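Macrolide 2'-phosphotransferase MphH (Brachybacterium faecium, PDB 5UXD) binds the macrolide antibiotic azithromycin and, as a macrolide 2'-phosphotransferase of the kinase-like phosphotransferase family, probably transfers a phosphate from a nucleotide to such drugs. Local coordinates at residues E5-L10 / G24-E29; A117-A122 / F241-Q246; A166-A171 / E288-A293. All coordinates share one frame; numbering follows the deposited sequence. Where two conformers were deposited one is given.

Contact 1. Residues E5-L10 / G24-E29; sequences EDLDAL and GTLRTE
Leu7 and Leu26 run past each other in opposite directions, the methyl CD1 of Leu7 lying 3.7 Å from CB of Leu26 and 4.0 Å from its CD1. Leu7 holds CG anti to its backbone N (chi1 174°), which carries the CD1 methyl over CB of Leu26 although its own CB does not point straight at the strand. The other branch of Leu26 serves the next turn of the helix: its CD2 meets CD1 of Leu10 at 3.8 Å, so the two methyls of one leucine each engage a different helical residue. CD1 of Leu10 also touches the methyl CG2 of Thr28, 4.0 Å away, the two side chains crossing at a slant. This is an amphipathic N-terminal helix, 7-16, laid by its apolar side against strand 26-29, which pairs with strand 35-42 in the antiparallel sheet of the N-terminal lobe of a kinase-like fold. Thr28 turns its methyl to the helix while its OG1 is hydrogen-bonded to Glu30 OE2; Glu30 binds GDP in another crystal structure of this protein. Pro4 fills in beside Leu10, Leu26 and Thr28, and strand 35-42 backs the layer through Ala38 and Ala40. At the start of the helix Asp6, in the N-cap position but without a capping bond from its side chain, forms a salt bridge with Arg36 of that strand.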
# COMPACT_ATOMS: atom_id res chain seq x y z
N GLU A 5 11.85 -14.26 -23.49
CA GLU A 5 12.85 -14.81 -24.40
C GLU A 5 14.10 -15.29 -23.66
O GLU A 5 14.81 -16.16 -24.17
CB GLU A 5 13.26 -13.77 -25.44
CG GLU A 5 12.21 -13.50 -26.48
CD GLU A 5 12.57 -12.32 -27.35
OE1 GLU A 5 13.57 -12.41 -28.09
OE2 GLU A 5 11.85 -11.31 -27.28
N ASP A 6 14.39 -14.72 -22.49
CA ASP A 6 15.49 -15.20 -21.65
C ASP A 6 15.04 -16.26 -20.64
O ASP A 6 15.42 -16.25 -19.47
CB ASP A 6 16.16 -14.02 -20.94
CG ASP A 6 15.21 -13.28 -20.01
OD1 ASP A 6 15.71 -12.70 -19.03
OD2 ASP A 6 13.99 -13.28 -20.25
N LEU A 7 14.22 -17.21 -21.11
CA LEU A 7 13.72 -18.27 -20.23
C LEU A 7 14.85 -19.03 -19.56
O LEU A 7 14.78 -19.32 -18.36
CB LEU A 7 12.82 -19.22 -21.03
CG LEU A 7 12.33 -20.46 -20.29
CD1 LEU A 7 11.56 -20.07 -19.03
CD2 LEU A 7 11.44 -21.31 -21.21
N ASP A 8 15.91 -19.36 -20.32
CA ASP A 8 16.98 -20.18 -19.77
C ASP A 8 17.73 -19.45 -18.67
O ASP A 8 18.07 -20.06 -17.64
CB ASP A 8 17.95 -20.60 -20.88
CG ASP A 8 17.54 -21.87 -21.58
OD1 ASP A 8 16.48 -22.43 -21.22
OD2 ASP A 8 18.27 -22.31 -22.48
N ALA A 9 18.01 -18.17 -18.86
CA ALA A 9 18.66 -17.39 -17.82
C ALA A 9 17.81 -17.33 -16.55
O ALA A 9 18.35 -17.38 -15.43
CB ALA A 9 18.98 -15.98 -18.33
N LEU A 10 16.48 -17.22 -16.69
CA LEU A 10 15.62 -17.14 -15.50
C LEU A 10 15.55 -18.48 -14.78
O LEU A 10 15.55 -18.53 -13.54
CB LEU A 10 14.22 -16.68 -15.90
CG LEU A 10 14.06 -15.22 -16.32
CD1 LEU A 10 12.76 -15.04 -17.11
CD2 LEU A 10 14.06 -14.30 -15.08
N GLY A 24 7.95 -24.28 -19.06
CA GLY A 24 6.76 -24.17 -19.88
C GLY A 24 5.69 -23.28 -19.28
O GLY A 24 4.83 -22.79 -20.01
N THR A 25 5.74 -23.06 -17.97
CA THR A 25 4.75 -22.26 -17.27
C THR A 25 5.24 -20.84 -16.98
O THR A 25 4.49 -20.07 -16.38
CB THR A 25 4.36 -22.92 -15.94
OG1 THR A 25 5.45 -22.80 -15.01
CG2 THR A 25 4.04 -24.38 -16.14
N LEU A 26 6.46 -20.49 -17.37
CA LEU A 26 7.04 -19.24 -16.90
C LEU A 26 6.50 -18.06 -17.70
O LEU A 26 6.45 -18.11 -18.93
CB LEU A 26 8.56 -19.28 -16.98
CG LEU A 26 9.20 -18.31 -15.99
CD1 LEU A 26 10.42 -18.94 -15.36
CD2 LEU A 26 9.54 -17.00 -16.68
N ARG A 27 6.07 -17.01 -17.00
CA ARG A 27 5.61 -15.77 -17.59
C ARG A 27 6.25 -14.61 -16.84
O ARG A 27 6.68 -14.76 -15.69
CB ARG A 27 4.07 -15.64 -17.53
CG ARG A 27 3.32 -16.69 -18.34
CD ARG A 27 1.81 -16.46 -18.31
NE ARG A 27 1.27 -16.19 -19.64
CZ ARG A 27 0.66 -17.10 -20.40
NH1 ARG A 27 0.51 -18.35 -19.96
NH2 ARG A 27 0.20 -16.77 -21.60
N THR A 28 6.34 -13.45 -17.48
CA THR A 28 6.94 -12.30 -16.83
C THR A 28 6.03 -11.08 -16.94
O THR A 28 5.28 -10.93 -17.91
CB THR A 28 8.32 -11.94 -17.41
OG1 THR A 28 8.22 -11.69 -18.82
CG2 THR A 28 9.34 -13.06 -17.15
N GLU A 29 6.11 -10.23 -15.92
CA GLU A 29 5.59 -8.87 -15.95
C GLU A 29 6.79 -7.92 -15.97
O GLU A 29 7.56 -7.88 -15.01
CB GLU A 29 4.70 -8.59 -14.74
CG GLU A 29 4.25 -7.15 -14.65
CD GLU A 29 3.33 -6.77 -15.79
OE1 GLU A 29 2.15 -7.19 -15.76
OE2 GLU A 29 3.78 -6.06 -16.72

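Contact 2. Residues A117-A122 / F241-Q246; sequences ASTVYA and FEVALQ
Val243 lays its CG1 methyl over CB of Ala122, 3.8 Å away, and the same methyl lies 4.0 Å from the carbonyl O of Thr119 one turn earlier. The valine has CG1 anti to its backbone N (chi1 164°), a torsion that brings this branch to the groove between Thr119 and Ala122; CG2 is left toward the Thr119 side, where the two CG2 methyls are 4.4 Å apart. Next along helix 238-250, Ala244 comes close enough for its backbone to take part. Its CA approaches the carbonyl O of Ala122 at 3.4 Å, a CA-H...O contact with an angle of 139° at the hydrogen, and the CB atoms of Ala122 and Ala244 stand 4.2 Å from each other. With the CA atoms of these alanines 4.5 Å apart, the pair brings the first turn of helix 119-133 almost backbone to backbone against the middle of helix 238-250. That first turn is fixed by Ser118, the N-cap, whose OG accepts a nearly straight bond from Tyr121 N (3.0 Å, 175°) and is also hydrogen-bonded to Glu209. His232 of helix 230-235 touches both alanines, extending this helical packing of the C-terminal lobe. Small residues thus permit the close approach, and the contact rests on methyl packing helped by one CA-H...O interaction, with no side-chain polar group bonding across it.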
# COMPACT_ATOMS: atom_id res chain seq x y z
N ALA A 117 -19.70 -1.08 -2.01
CA ALA A 117 -20.92 -1.07 -1.21
C ALA A 117 -21.21 -2.43 -0.56
O ALA A 117 -22.25 -2.58 0.08
CB ALA A 117 -22.11 -0.63 -2.07
N SER A 118 -20.29 -3.40 -0.69
CA SER A 118 -20.48 -4.73 -0.11
C SER A 118 -20.32 -4.69 1.41
O SER A 118 -19.32 -4.21 1.92
CB SER A 118 -19.46 -5.70 -0.69
OG SER A 118 -19.34 -6.88 0.10
N THR A 119 -21.31 -5.23 2.13
CA THR A 119 -21.13 -5.37 3.58
C THR A 119 -20.12 -6.46 3.92
O THR A 119 -19.46 -6.38 4.96
CB THR A 119 -22.45 -5.70 4.26
OG1 THR A 119 -23.08 -6.77 3.55
CG2 THR A 119 -23.38 -4.49 4.27
N VAL A 120 -19.99 -7.48 3.07
CA VAL A 120 -19.02 -8.55 3.33
C VAL A 120 -17.61 -7.99 3.30
O VAL A 120 -16.81 -8.24 4.22
CB VAL A 120 -19.21 -9.70 2.33
CG1 VAL A 120 -18.06 -10.69 2.45
CG2 VAL A 120 -20.52 -10.42 2.60
N TYR A 121 -17.27 -7.21 2.27
CA TYR A 121 -15.94 -6.61 2.19
C TYR A 121 -15.71 -5.63 3.33
O TYR A 121 -14.61 -5.57 3.89
CB TYR A 121 -15.75 -5.90 0.84
CG TYR A 121 -14.34 -5.39 0.64
CD1 TYR A 121 -13.35 -6.21 0.12
CD2 TYR A 121 -13.99 -4.07 0.98
CE1 TYR A 121 -12.06 -5.76 -0.07
CE2 TYR A 121 -12.70 -3.61 0.80
CZ TYR A 121 -11.74 -4.47 0.27
OH TYR A 121 -10.45 -4.03 0.08
N ALA A 122 -16.72 -4.82 3.65
CA ALA A 122 -16.60 -3.87 4.75
C ALA A 122 -16.24 -4.58 6.05
O ALA A 122 -15.32 -4.16 6.77
CB ALA A 122 -17.90 -3.07 4.91
N PHE A 241 -19.23 2.25 5.25
CA PHE A 241 -18.07 2.59 6.07
C PHE A 241 -18.35 2.34 7.55
O PHE A 241 -17.47 1.88 8.30
CB PHE A 241 -17.63 4.04 5.85
CG PHE A 241 -16.34 4.40 6.58
CD1 PHE A 241 -15.16 3.78 6.25
CD2 PHE A 241 -16.33 5.35 7.61
CE1 PHE A 241 -13.97 4.09 6.91
CE2 PHE A 241 -15.14 5.68 8.29
CZ PHE A 241 -13.96 5.04 7.93
N GLU A 242 -19.59 2.61 8.00
CA GLU A 242 -19.91 2.36 9.40
C GLU A 242 -19.86 0.87 9.74
O GLU A 242 -19.47 0.51 10.86
CB GLU A 242 -21.28 2.97 9.74
CG GLU A 242 -21.78 2.67 11.15
CD GLU A 242 -20.75 2.98 12.24
OE1 GLU A 242 -20.57 2.13 13.15
OE2 GLU A 242 -20.12 4.05 12.18
N VAL A 243 -20.26 -0.00 8.81
CA VAL A 243 -20.10 -1.45 9.02
C VAL A 243 -18.63 -1.81 9.20
O VAL A 243 -18.27 -2.64 10.04
CB VAL A 243 -20.73 -2.23 7.84
CG1 VAL A 243 -20.25 -3.68 7.82
CG2 VAL A 243 -22.26 -2.18 7.89
N ALA A 244 -17.75 -1.19 8.40
CA ALA A 244 -16.31 -1.39 8.55
C ALA A 244 -15.81 -0.91 9.91
O ALA A 244 -14.99 -1.58 10.55
CB ALA A 244 -15.56 -0.67 7.43
N LEU A 245 -16.27 0.27 10.34
CA LEU A 245 -15.89 0.79 11.65
C LEU A 245 -16.35 -0.12 12.79
O LEU A 245 -15.66 -0.25 13.81
CB LEU A 245 -16.48 2.18 11.84
CG LEU A 245 -15.82 3.32 11.07
CD1 LEU A 245 -16.63 4.61 11.30
CD2 LEU A 245 -14.39 3.48 11.56
N GLN A 246 -17.54 -0.72 12.67
CA GLN A 246 -18.03 -1.61 13.71
C GLN A 246 -17.16 -2.86 13.81
O GLN A 246 -16.77 -3.27 14.91
CB GLN A 246 -19.49 -1.99 13.43
CG GLN A 246 -20.01 -3.15 14.26
CD GLN A 246 -20.38 -2.71 15.66
OE1 GLN A 246 -20.65 -1.53 15.89
NE2 GLN A 246 -20.40 -3.66 16.60

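Contact 3. Residues A166-A171 / E288-A293; sequences AEFEIA and EAAAAA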
# COMPACT_ATOMS: atom_id res chain seq x y z
N ALA A 166 6.42 26.04 -0.41
CA ALA A 166 7.61 26.81 -0.73
C ALA A 166 8.15 26.53 -2.12
O ALA A 166 8.85 27.38 -2.69
CB ALA A 166 8.71 26.54 0.31
N GLU A 167 7.86 25.36 -2.69
CA GLU A 167 8.36 25.00 -4.00
C GLU A 167 7.31 25.06 -5.10
O GLU A 167 7.68 25.12 -6.28
CB GLU A 167 8.97 23.60 -3.97
CG GLU A 167 10.21 23.49 -3.12
CD GLU A 167 11.43 23.98 -3.85
OE1 GLU A 167 11.45 23.89 -5.10
OE2 GLU A 167 12.38 24.46 -3.19
N PHE A 168 6.02 25.06 -4.75
CA PHE A 168 4.93 25.02 -5.72
C PHE A 168 3.91 26.11 -5.42
O PHE A 168 3.68 26.45 -4.26
CB PHE A 168 4.17 23.69 -5.70
CG PHE A 168 4.97 22.50 -6.13
CD1 PHE A 168 5.76 21.81 -5.22
CD2 PHE A 168 4.91 22.04 -7.44
CE1 PHE A 168 6.48 20.71 -5.60
CE2 PHE A 168 5.63 20.94 -7.83
CZ PHE A 168 6.42 20.27 -6.91
N GLU A 169 3.28 26.62 -6.47
CA GLU A 169 2.09 27.44 -6.30
C GLU A 169 0.92 26.55 -5.91
O GLU A 169 0.67 25.52 -6.55
CB GLU A 169 1.77 28.20 -7.58
CG GLU A 169 1.16 29.58 -7.37
CD GLU A 169 2.12 30.54 -6.69
OE1 GLU A 169 1.79 31.01 -5.58
OE2 GLU A 169 3.19 30.81 -7.26
N ILE A 170 0.22 26.91 -4.84
CA ILE A 170 -0.95 26.15 -4.38
C ILE A 170 -2.17 27.05 -4.48
O ILE A 170 -2.17 28.17 -3.96
CB ILE A 170 -0.77 25.63 -2.94
CG1 ILE A 170 0.49 24.76 -2.84
CG2 ILE A 170 -2.03 24.84 -2.51
CD1 ILE A 170 0.76 24.26 -1.44
N ALA A 171 -3.20 26.56 -5.16
CA ALA A 171 -4.44 27.32 -5.29
C ALA A 171 -4.95 27.68 -3.91
O ALA A 171 -4.97 26.81 -3.02
CB ALA A 171 -5.48 26.51 -6.06
N GLU A 288 5.88 18.65 -12.89
CA GLU A 288 4.78 19.19 -13.69
C GLU A 288 3.45 18.57 -13.29
O GLU A 288 2.43 19.27 -13.23
CB GLU A 288 5.05 18.95 -15.18
CG GLU A 288 5.92 20.03 -15.80
CD GLU A 288 5.42 21.41 -15.46
OE1 GLU A 288 4.24 21.70 -15.75
OE2 GLU A 288 6.19 22.20 -14.88
N ALA A 289 3.42 17.27 -13.03
CA ALA A 289 2.17 16.62 -12.64
C ALA A 289 1.72 17.08 -11.26
O ALA A 289 0.53 17.33 -11.04
CB ALA A 289 2.33 15.10 -12.68
N ALA A 290 2.66 17.20 -10.31
CA ALA A 290 2.30 17.70 -8.99
C ALA A 290 1.81 19.14 -9.06
O ALA A 290 0.84 19.51 -8.38
CB ALA A 290 3.50 17.60 -8.04
N ALA A 291 2.45 19.97 -9.89
CA ALA A 291 2.04 21.36 -10.01
C ALA A 291 0.61 21.49 -10.55
O ALA A 291 -0.15 22.36 -10.11
CB ALA A 291 3.02 22.12 -10.90
N ALA A 292 0.23 20.63 -11.50
CA ALA A 292 -1.13 20.69 -12.03
C ALA A 292 -2.16 20.29 -10.98
O ALA A 292 -3.28 20.83 -10.98
CB ALA A 292 -1.27 19.80 -13.26
N ALA A 293 -1.82 19.36 -10.09
CA ALA A 293 -2.74 18.95 -9.02
C ALA A 293 -2.84 20.00 -7.91
O ALA A 293 -3.91 20.16 -7.32
CB ALA A 293 -2.29 17.62 -8.42
O HOH W 1 1.42 24.36 -8.87
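Phe168 reaches across to Ala290 and Ala291, and these three residues account for most of the surface buried here. CD2 of its ring is 3.9 Å from CB of Ala291, which lies at the ring edge and in its plane, while CE2 of Phe168 is 4.0 Å from CB of Ala290. CE2 also comes within 3.9 Å of Ala291 N. The phenyl group is placed by a first torsion of -66°, with CG beside the backbone N and anti to the carbonyl carbon, which extends the ring from the chain toward helix 284-294. Short alanine side chains let it come down close to the helix backbone. Beside the ring, a water spans the two segments, donating hydrogen bonds to Glu169 O at 2.7 Å and to Ala291 O at 2.8 Å. The contact ties the chain leaving helix 150-167 to the last helix of the protein. Arg287, just before the second segment, has a cation-pi interaction with Phe168 and a salt bridge with Glu167, while Ala290 also packs on Tyr274 of helix 270-281, a residue of the azithromycin pocket. The side chain of Ala290 is itself about 7 Å from a bound azithromycin. Between the segments themselves, then, the join is apolar at the ring and polar only through the water, which donates to both carbonyl oxygens and so bridges two acceptors.

The three contacts are spread over both lobes of the kinase-like fold. Contact 1 lies in the N-terminal lobe, where helix 7-16 meets the antiparallel sheet; contacts 2 and 3 belong to the largely helical C-terminal lobe. Their centres are about 41 Å (1 and 2), 42 Å (1 and 3) and 35 Å (2 and 3) apart, and none touches another. Along the chain contact 1 closes before the others open, as a local join of neighbouring elements. Contacts 2 and 3 alternate their segments, each spanning more than 110 residues, so the chain between helices 119-133 and 284-294 is interlaced into one lobe, which also carries an azithromycin pocket.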